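Local coordinates for protein dermonecrotic toxin (Pasteurella multocida, PDB 2EBF) that is an osteolytic, dermonecrotic and potently mitogenic toxin associated with severe progressive atrophic rhinitis in pigs, represented by its C-terminal region, at residues S379-I393 with A442-I455. Numbering follows the deposited sequence.
Sequences SKSIDFFLNNLTTFI and AFRKLLQSAKDNNI
Ser449 O is gripped twice from Asn453, by its backbone N and by its side-chain ND2, and both Ser449 and Asn453 meet CD2 of Leu389 across the contact. The ND2 bond to Ser449 O is 2.7 Å long, with an N-H...O angle of 159°, and the acceptor lies close to the amide plane. This turns the amide of Asn453 back toward Ser449, and CD2 of Leu389 meets Asn453 ND2 at 3.5 Å. Ser449 OG donates to Leu446 O, which also accepts from Ala450 N on the same face of its plane. The OG sits between the backbone N and the carbonyl carbon (chi1 77°), a torsion that brings it within reach of that oxygen. CD2 of Leu386 lies against this hydroxyl, 3.3 Å from Ser449 OG, and Leu386 CD1 rests on CB of Lys445. No hydrogen bond joins the two segments.

Helices 379-387 and 442-452 run roughly parallel, 28° apart. Helix 379-387 follows strand 372-376 of the mixed, mainly parallel sheet in the C2 region; helix 442-452 leads into edge strand 456-461 of the same sheet. A Schellman motif at Asn454 ends the latter helix. Toward the helix starts the contact is largely apolar. CD1 of Ile382 stands over the centre of the Phe443 ring in a CH-pi contact, 3.8 Å from the centroid. Ile382 CG2, anti to the backbone N, turns instead to Leu446 CG at 3.8 Å. Leu446 CD2 lies obliquely to the Phe385 ring, 3.7 Å from Phe385 CE1. Phe501 of strand 498-502 touches Ile382, Phe385 and Leu446 from the sheet. At the far end, CD1 of Ile393 packs on CB of Asn453, and Ile393 CG1 lies 4.2 Å from Ile455 CD1.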
ATOM      1  N   SER A 379      32.366  -6.441  -0.384  1.00 32.53           N
ATOM      2  CA  SER A 379      33.484  -6.427   0.550  1.00 32.76           C
ATOM      3  C   SER A 379      34.562  -5.413   0.122  1.00 32.49           C
ATOM      4  O   SER A 379      35.186  -4.781   0.980  1.00 32.41           O
ATOM      5  CB  SER A 379      34.060  -7.838   0.747  1.00 32.93           C
ATOM      6  OG  SER A 379      34.606  -8.343  -0.457  1.00 34.72           O
ATOM      7  N   LYS A 380      34.752  -5.240  -1.191  1.00 32.19           N
ATOM      8  CA  LYS A 380      35.697  -4.248  -1.722  1.00 32.35           C
ATOM      9  C   LYS A 380      35.332  -2.819  -1.322  1.00 31.66           C
ATOM     10  O   LYS A 380      36.213  -2.016  -0.985  1.00 30.68           O
ATOM     11  CB  LYS A 380      35.800  -4.321  -3.251  1.00 33.13           C
ATOM     12  CG  LYS A 380      36.482  -5.573  -3.778  1.00 35.87           C
ATOM     13  CD  LYS A 380      37.439  -5.263  -4.928  1.00 39.11           C
ATOM     14  CE  LYS A 380      38.874  -5.021  -4.445  1.00 40.17           C
ATOM     15  NZ  LYS A 380      39.197  -3.581  -4.176  1.00 40.71           N
ATOM     16  N   SER A 381      34.035  -2.505  -1.384  1.00 30.97           N
ATOM     17  CA  SER A 381      33.526  -1.197  -0.958  1.00 30.58           C
ATOM     18  C   SER A 381      33.693  -0.999   0.544  1.00 30.13           C
ATOM     19  O   SER A 381      34.154   0.059   0.984  1.00 30.10           O
ATOM     20  CB  SER A 381      32.053  -1.021  -1.351  1.00 30.30           C
ATOM     21  OG  SER A 381      31.913  -0.846  -2.757  1.00 30.97           O
ATOM     22  N   ILE A 382      33.327  -2.016   1.325  1.00 29.68           N
ATOM     23  CA  ILE A 382      33.455  -1.943   2.777  1.00 29.92           C
ATOM     24  C   ILE A 382      34.922  -1.748   3.190  1.00 30.08           C
ATOM     25  O   ILE A 382      35.226  -0.915   4.045  1.00 29.97           O
ATOM     26  CB  ILE A 382      32.831  -3.178   3.489  1.00 29.76           C
ATOM     27  CG1 ILE A 382      31.305  -3.219   3.258  1.00 30.12           C
ATOM     28  CG2 ILE A 382      33.159  -3.145   4.983  1.00 30.06           C
ATOM     29  CD1 ILE A 382      30.630  -4.556   3.618  1.00 30.09           C
ATOM     30  N   ASP A 383      35.826  -2.507   2.570  1.00 30.48           N
ATOM     31  CA  ASP A 383      37.263  -2.373   2.852  1.00 30.49           C
ATOM     32  C   ASP A 383      37.806  -0.983   2.517  1.00 29.82           C
ATOM     33  O   ASP A 383      38.589  -0.423   3.288  1.00 29.60           O
ATOM     34  CB  ASP A 383      38.067  -3.458   2.134  1.00 31.21           C
ATOM     35  CG  ASP A 383      37.878  -4.835   2.753  1.00 33.40           C
ATOM     36  OD1 ASP A 383      37.673  -4.933   3.983  1.00 37.68           O
ATOM     37  OD2 ASP A 383      37.949  -5.832   2.011  1.00 36.35           O
ATOM     38  N   PHE A 384      37.390  -0.429   1.376  1.00 29.12           N
ATOM     39  CA  PHE A 384      37.753   0.945   1.006  1.00 28.39           C
ATOM     40  C   PHE A 384      37.288   1.956   2.057  1.00 28.13           C
ATOM     41  O   PHE A 384      38.038   2.845   2.462  1.00 27.76           O
ATOM     42  CB  PHE A 384      37.158   1.321  -0.359  1.00 28.36           C
ATOM     43  CG  PHE A 384      37.428   2.742  -0.756  1.00 28.41           C
ATOM     44  CD1 PHE A 384      36.535   3.755  -0.418  1.00 28.01           C
ATOM     45  CD2 PHE A 384      38.588   3.074  -1.447  1.00 28.04           C
ATOM     46  CE1 PHE A 384      36.796   5.067  -0.764  1.00 29.52           C
ATOM     47  CE2 PHE A 384      38.854   4.388  -1.800  1.00 28.93           C
ATOM     48  CZ  PHE A 384      37.962   5.386  -1.452  1.00 29.03           C
ATOM     49  N   PHE A 385      36.032   1.824   2.477  1.00 27.78           N
ATOM     50  CA  PHE A 385      35.470   2.693   3.505  1.00 27.42           C
ATOM     51  C   PHE A 385      36.306   2.595   4.790  1.00 27.06           C
ATOM     52  O   PHE A 385      36.759   3.609   5.338  1.00 26.45           O
ATOM     53  CB  PHE A 385      34.000   2.323   3.765  1.00 27.55           C
ATOM     54  CG  PHE A 385      33.400   3.054   4.918  1.00 27.67           C
ATOM     55  CD1 PHE A 385      33.111   2.387   6.106  1.00 28.02           C
ATOM     56  CD2 PHE A 385      33.162   4.424   4.836  1.00 28.79           C
ATOM     57  CE1 PHE A 385      32.582   3.070   7.185  1.00 28.59           C
ATOM     58  CE2 PHE A 385      32.630   5.116   5.925  1.00 28.48           C
ATOM     59  CZ  PHE A 385      32.335   4.438   7.092  1.00 27.70           C
ATOM     60  N   LEU A 386      36.543   1.367   5.243  1.00 26.60           N
ATOM     61  CA  LEU A 386      37.313   1.154   6.472  1.00 26.93           C
ATOM     62  C   LEU A 386      38.737   1.692   6.368  1.00 26.49           C
ATOM     63  O   LEU A 386      39.249   2.261   7.329  1.00 25.99           O
ATOM     64  CB  LEU A 386      37.302  -0.324   6.893  1.00 26.89           C
ATOM     65  CG  LEU A 386      35.915  -0.889   7.229  1.00 27.98           C
ATOM     66  CD1 LEU A 386      35.999  -2.335   7.625  1.00 28.65           C
ATOM     67  CD2 LEU A 386      35.251  -0.071   8.324  1.00 29.98           C
ATOM     68  N   ASN A 387      39.356   1.529   5.199  1.00 26.58           N
ATOM     69  CA  ASN A 387      40.707   2.065   4.950  1.00 27.32           C
ATOM     70  C   ASN A 387      40.793   3.590   4.983  1.00 26.98           C
ATOM     71  O   ASN A 387      41.863   4.151   5.203  1.00 26.81           O
ATOM     72  CB  ASN A 387      41.252   1.557   3.611  1.00 27.54           C
ATOM     73  CG  ASN A 387      41.627   0.088   3.655  1.00 29.76           C
ATOM     74  OD1 ASN A 387      41.734  -0.564   2.615  1.00 32.42           O
ATOM     75  ND2 ASN A 387      41.813  -0.445   4.857  1.00 30.22           N
ATOM     76  N   ASN A 388      39.658   4.249   4.766  1.00 26.92           N
ATOM     77  CA  ASN A 388      39.592   5.702   4.780  1.00 27.13           C
ATOM     78  C   ASN A 388      38.712   6.234   5.902  1.00 27.09           C
ATOM     79  O   ASN A 388      38.321   7.399   5.891  1.00 27.08           O
ATOM     80  CB  ASN A 388      39.103   6.213   3.422  1.00 27.06           C
ATOM     81  CG  ASN A 388      40.082   5.906   2.313  1.00 27.12           C
ATOM     82  OD1 ASN A 388      39.858   5.001   1.526  1.00 28.90           O
ATOM     83  ND2 ASN A 388      41.197   6.637   2.276  1.00 24.34           N
ATOM     84  N   LEU A 389      38.426   5.380   6.881  1.00 27.49           N
ATOM     85  CA  LEU A 389      37.455   5.702   7.927  1.00 27.97           C
ATOM     86  C   LEU A 389      37.767   6.991   8.696  1.00 27.80           C
ATOM     87  O   LEU A 389      36.876   7.813   8.940  1.00 28.27           O
ATOM     88  CB  LEU A 389      37.295   4.521   8.883  1.00 27.95           C
ATOM     89  CG  LEU A 389      36.307   4.683  10.041  1.00 28.23           C
ATOM     90  CD1 LEU A 389      34.892   4.950   9.528  1.00 27.74           C
ATOM     91  CD2 LEU A 389      36.340   3.458  10.936  1.00 28.72           C
ATOM     92  N   THR A 390      39.032   7.172   9.054  1.00 27.56           N
ATOM     93  CA  THR A 390      39.473   8.343   9.804  1.00 27.02           C
ATOM     94  C   THR A 390      39.046   9.629   9.112  1.00 26.74           C
ATOM     95  O   THR A 390      38.660  10.599   9.768  1.00 26.35           O
ATOM     96  CB  THR A 390      41.007   8.335   9.968  1.00 26.95           C
ATOM     97  OG1 THR A 390      41.375   7.224  10.789  1.00 27.72           O
ATOM     98  CG2 THR A 390      41.527   9.636  10.620  1.00 26.62           C
ATOM     99  N   THR A 391      39.116   9.619   7.783  1.00 25.84           N
ATOM    100  CA  THR A 391      38.839  10.796   6.982  1.00 25.67           C
ATOM    101  C   THR A 391      37.341  11.086   6.978  1.00 25.58           C
ATOM    102  O   THR A 391      36.932  12.248   7.039  1.00 25.98           O
ATOM    103  CB  THR A 391      39.407  10.623   5.549  1.00 25.61           C
ATOM    104  OG1 THR A 391      40.796  10.260   5.642  1.00 25.47           O
ATOM    105  CG2 THR A 391      39.275  11.913   4.741  1.00 25.29           C
ATOM    106  N   PHE A 392      36.527  10.040   6.913  1.00 25.13           N
ATOM    107  CA  PHE A 392      35.079  10.204   7.017  1.00 26.53           C
ATOM    108  C   PHE A 392      34.705  10.792   8.381  1.00 26.69           C
ATOM    109  O   PHE A 392      33.900  11.718   8.456  1.00 27.21           O
ATOM    110  CB  PHE A 392      34.341   8.875   6.796  1.00 25.86           C
ATOM    111  CG  PHE A 392      34.208   8.479   5.344  1.00 27.40           C
ATOM    112  CD1 PHE A 392      33.098   8.887   4.594  1.00 26.81           C
ATOM    113  CD2 PHE A 392      35.175   7.679   4.733  1.00 28.09           C
ATOM    114  CE1 PHE A 392      32.961   8.522   3.241  1.00 29.41           C
ATOM    115  CE2 PHE A 392      35.047   7.303   3.384  1.00 27.39           C
ATOM    116  CZ  PHE A 392      33.939   7.723   2.643  1.00 28.44           C
ATOM    117  N   ILE A 393      35.300  10.245   9.439  1.00 27.44           N
ATOM    118  CA  ILE A 393      35.028  10.664  10.820  1.00 28.54           C
ATOM    119  C   ILE A 393      35.424  12.127  11.035  1.00 29.14           C
ATOM    120  O   ILE A 393      34.673  12.907  11.632  1.00 29.40           O
ATOM    121  CB  ILE A 393      35.752   9.733  11.829  1.00 28.18           C
ATOM    122  CG1 ILE A 393      35.177   8.309  11.744  1.00 29.01           C
ATOM    123  CG2 ILE A 393      35.658  10.259  13.265  1.00 28.83           C
ATOM    124  CD1 ILE A 393      35.898   7.297  12.628  1.00 28.37           C
ATOM    125  N   ALA A 442      34.047  -8.694   6.136  1.00 37.80           N
ATOM    126  CA  ALA A 442      33.834  -7.249   5.941  1.00 36.28           C
ATOM    127  C   ALA A 442      32.640  -6.671   6.702  1.00 35.50           C
ATOM    128  O   ALA A 442      32.747  -5.592   7.305  1.00 35.47           O
ATOM    129  CB  ALA A 442      33.713  -6.933   4.455  1.00 36.13           C
ATOM    130  N   PHE A 443      31.504  -7.370   6.665  1.00 34.33           N
ATOM    131  CA  PHE A 443      30.304  -6.904   7.369  1.00 33.22           C
ATOM    132  C   PHE A 443      30.545  -6.879   8.876  1.00 32.51           C
ATOM    133  O   PHE A 443      30.193  -5.916   9.559  1.00 31.95           O
ATOM    134  CB  PHE A 443      29.077  -7.754   7.010  1.00 33.06           C
ATOM    135  CG  PHE A 443      28.532  -7.493   5.612  1.00 32.79           C
ATOM    136  CD1 PHE A 443      28.860  -8.335   4.552  1.00 32.52           C
ATOM    137  CD2 PHE A 443      27.700  -6.399   5.363  1.00 32.27           C
ATOM    138  CE1 PHE A 443      28.354  -8.099   3.258  1.00 32.20           C
ATOM    139  CE2 PHE A 443      27.189  -6.156   4.087  1.00 32.41           C
ATOM    140  CZ  PHE A 443      27.512  -7.006   3.032  1.00 32.26           C
ATOM    141  N   ARG A 444      31.171  -7.941   9.385  1.00 31.86           N
ATOM    142  CA  ARG A 444      31.583  -8.011  10.785  1.00 31.62           C
ATOM    143  C   ARG A 444      32.549  -6.879  11.133  1.00 31.46           C
ATOM    144  O   ARG A 444      32.381  -6.193  12.144  1.00 31.55           O
ATOM    145  CB  ARG A 444      32.228  -9.370  11.067  1.00 31.55           C
ATOM    146  CG  ARG A 444      32.568  -9.617  12.516  1.00 31.41           C
ATOM    147  CD  ARG A 444      33.016 -11.061  12.752  1.00 31.38           C
ATOM    148  NE  ARG A 444      31.952 -12.029  12.459  1.00 31.58           N
ATOM    149  CZ  ARG A 444      30.959 -12.349  13.288  1.00 31.26           C
ATOM    150  NH1 ARG A 444      30.864 -11.790  14.489  1.00 30.42           N
ATOM    151  NH2 ARG A 444      30.048 -13.238  12.911  1.00 31.18           N
ATOM    152  N   LYS A 445      33.554  -6.689  10.285  1.00 31.40           N
ATOM    153  CA  LYS A 445      34.539  -5.620  10.461  1.00 31.55           C
ATOM    154  C   LYS A 445      33.920  -4.227  10.464  1.00 31.14           C
ATOM    155  O   LYS A 445      34.336  -3.353  11.242  1.00 30.50           O
ATOM    156  CB  LYS A 445      35.617  -5.710   9.382  1.00 32.01           C
ATOM    157  CG  LYS A 445      36.806  -6.580   9.778  1.00 34.32           C
ATOM    158  CD  LYS A 445      37.619  -7.025   8.566  1.00 38.07           C
ATOM    159  CE  LYS A 445      38.649  -5.989   8.146  1.00 40.68           C
ATOM    160  NZ  LYS A 445      39.773  -6.626   7.382  1.00 42.96           N
ATOM    161  N   LEU A 446      32.931  -4.028   9.593  1.00 30.84           N
ATOM    162  CA  LEU A 446      32.199  -2.761   9.510  1.00 30.65           C
ATOM    163  C   LEU A 446      31.486  -2.480  10.827  1.00 30.79           C
ATOM    164  O   LEU A 446      31.582  -1.382  11.368  1.00 30.51           O
ATOM    165  CB  LEU A 446      31.170  -2.826   8.382  1.00 30.62           C
ATOM    166  CG  LEU A 446      30.825  -1.623   7.501  1.00 31.12           C
ATOM    167  CD1 LEU A 446      29.357  -1.686   7.157  1.00 29.94           C
ATOM    168  CD2 LEU A 446      31.199  -0.253   8.077  1.00 31.15           C
ATOM    169  N   LEU A 447      30.773  -3.485  11.335  1.00 30.94           N
ATOM    170  CA  LEU A 447      30.087  -3.387  12.615  1.00 31.48           C
ATOM    171  C   LEU A 447      31.083  -3.136  13.741  1.00 31.62           C
ATOM    172  O   LEU A 447      30.843  -2.310  14.620  1.00 31.00           O
ATOM    173  CB  LEU A 447      29.359  -4.691  12.921  1.00 31.96           C
ATOM    174  CG  LEU A 447      27.994  -4.675  13.613  1.00 33.58           C
ATOM    175  CD1 LEU A 447      27.798  -5.984  14.360  1.00 34.35           C
ATOM    176  CD2 LEU A 447      27.773  -3.486  14.544  1.00 34.69           C
ATOM    177  N   GLN A 448      32.179  -3.889  13.716  1.00 32.00           N
ATOM    178  CA  GLN A 448      33.229  -3.763  14.716  1.00 33.26           C
ATOM    179  C   GLN A 448      33.760  -2.327  14.734  1.00 33.65           C
ATOM    180  O   GLN A 448      33.952  -1.740  15.806  1.00 34.21           O
ATOM    181  CB  GLN A 448      34.347  -4.779  14.437  1.00 32.96           C
ATOM    182  CG  GLN A 448      35.374  -4.944  15.560  1.00 34.61           C
ATOM    183  CD  GLN A 448      34.730  -5.215  16.905  1.00 34.39           C
ATOM    184  OE1 GLN A 448      34.769  -4.369  17.796  1.00 35.45           O
ATOM    185  NE2 GLN A 448      34.109  -6.383  17.047  1.00 34.07           N
ATOM    186  N   SER A 449      33.971  -1.755  13.549  1.00 34.22           N
ATOM    187  CA  SER A 449      34.504  -0.391  13.448  1.00 34.69           C
ATOM    188  C   SER A 449      33.566   0.667  14.037  1.00 34.65           C
ATOM    189  O   SER A 449      34.027   1.642  14.632  1.00 34.32           O
ATOM    190  CB  SER A 449      34.873  -0.042  12.004  1.00 34.70           C
ATOM    191  OG  SER A 449      33.718   0.261  11.228  1.00 36.62           O
ATOM    192  N   ALA A 450      32.258   0.466  13.877  1.00 34.38           N
ATOM    193  CA  ALA A 450      31.255   1.382  14.428  1.00 34.87           C
ATOM    194  C   ALA A 450      31.314   1.416  15.957  1.00 35.28           C
ATOM    195  O   ALA A 450      31.187   2.479  16.575  1.00 35.62           O
ATOM    196  CB  ALA A 450      29.848   0.990  13.951  1.00 34.18           C
ATOM    197  N   LYS A 451      31.510   0.246  16.557  1.00 35.83           N
ATOM    198  CA  LYS A 451      31.646   0.134  18.003  1.00 36.24           C
ATOM    199  C   LYS A 451      32.934   0.810  18.469  1.00 36.31           C
ATOM    200  O   LYS A 451      32.894   1.680  19.339  1.00 36.40           O
ATOM    201  CB  LYS A 451      31.616  -1.331  18.440  1.00 35.88           C
ATOM    202  CG  LYS A 451      31.695  -1.523  19.957  1.00 36.48           C
ATOM    203  CD  LYS A 451      31.548  -2.988  20.365  1.00 36.66           C
ATOM    204  CE  LYS A 451      32.890  -3.687  20.468  1.00 38.28           C
ATOM    205  NZ  LYS A 451      33.472  -3.674  21.847  1.00 38.73           N
ATOM    206  N   ASP A 452      34.055   0.417  17.862  1.00 36.74           N
ATOM    207  CA  ASP A 452      35.389   0.917  18.217  1.00 37.34           C
ATOM    208  C   ASP A 452      35.501   2.426  18.059  1.00 37.47           C
ATOM    209  O   ASP A 452      36.250   3.077  18.787  1.00 37.65           O
ATOM    210  CB  ASP A 452      36.465   0.250  17.347  1.00 37.48           C
ATOM    211  CG  ASP A 452      36.609  -1.243  17.610  1.00 38.39           C
ATOM    212  OD1 ASP A 452      36.233  -1.717  18.702  1.00 38.87           O
ATOM    213  OD2 ASP A 452      37.122  -1.946  16.712  1.00 39.59           O
ATOM    214  N   ASN A 453      34.760   2.977  17.101  1.00 37.66           N
ATOM    215  CA  ASN A 453      34.868   4.394  16.782  1.00 37.72           C
ATOM    216  C   ASN A 453      33.692   5.239  17.260  1.00 37.51           C
ATOM    217  O   ASN A 453      33.616   6.428  16.952  1.00 37.57           O
ATOM    218  CB  ASN A 453      35.126   4.579  15.284  1.00 37.87           C
ATOM    219  CG  ASN A 453      36.461   4.007  14.855  1.00 38.59           C
ATOM    220  OD1 ASN A 453      37.502   4.650  15.006  1.00 39.74           O
ATOM    221  ND2 ASN A 453      36.444   2.789  14.331  1.00 38.34           N
ATOM    222  N   ASN A 454      32.799   4.622  18.033  1.00 37.35           N
ATOM    223  CA  ASN A 454      31.578   5.269  18.531  1.00 37.34           C
ATOM    224  C   ASN A 454      30.751   5.966  17.442  1.00 36.92           C
ATOM    225  O   ASN A 454      30.317   7.112  17.598  1.00 36.96           O
ATOM    226  CB  ASN A 454      31.890   6.217  19.696  1.00 38.24           C
ATOM    227  CG  ASN A 454      32.593   5.515  20.841  1.00 39.45           C
ATOM    228  OD1 ASN A 454      33.735   5.841  21.179  1.00 43.34           O
ATOM    229  ND2 ASN A 454      31.919   4.539  21.443  1.00 41.07           N
ATOM    230  N   ILE A 455      30.555   5.252  16.338  1.00 35.71           N
ATOM    231  CA  ILE A 455      29.693   5.690  15.246  1.00 35.07           C
ATOM    232  C   ILE A 455      28.423   4.855  15.330  1.00 34.99           C
ATOM    233  O   ILE A 455      28.484   3.647  15.600  1.00 34.73           O
ATOM    234  CB  ILE A 455      30.384   5.482  13.865  1.00 34.76           C
ATOM    235  CG1 ILE A 455      31.722   6.238  13.793  1.00 34.79           C
ATOM    236  CG2 ILE A 455      29.464   5.881  12.702  1.00 34.59           C
ATOM    237  CD1 ILE A 455      31.623   7.777  13.902  1.00 34.12           C
TER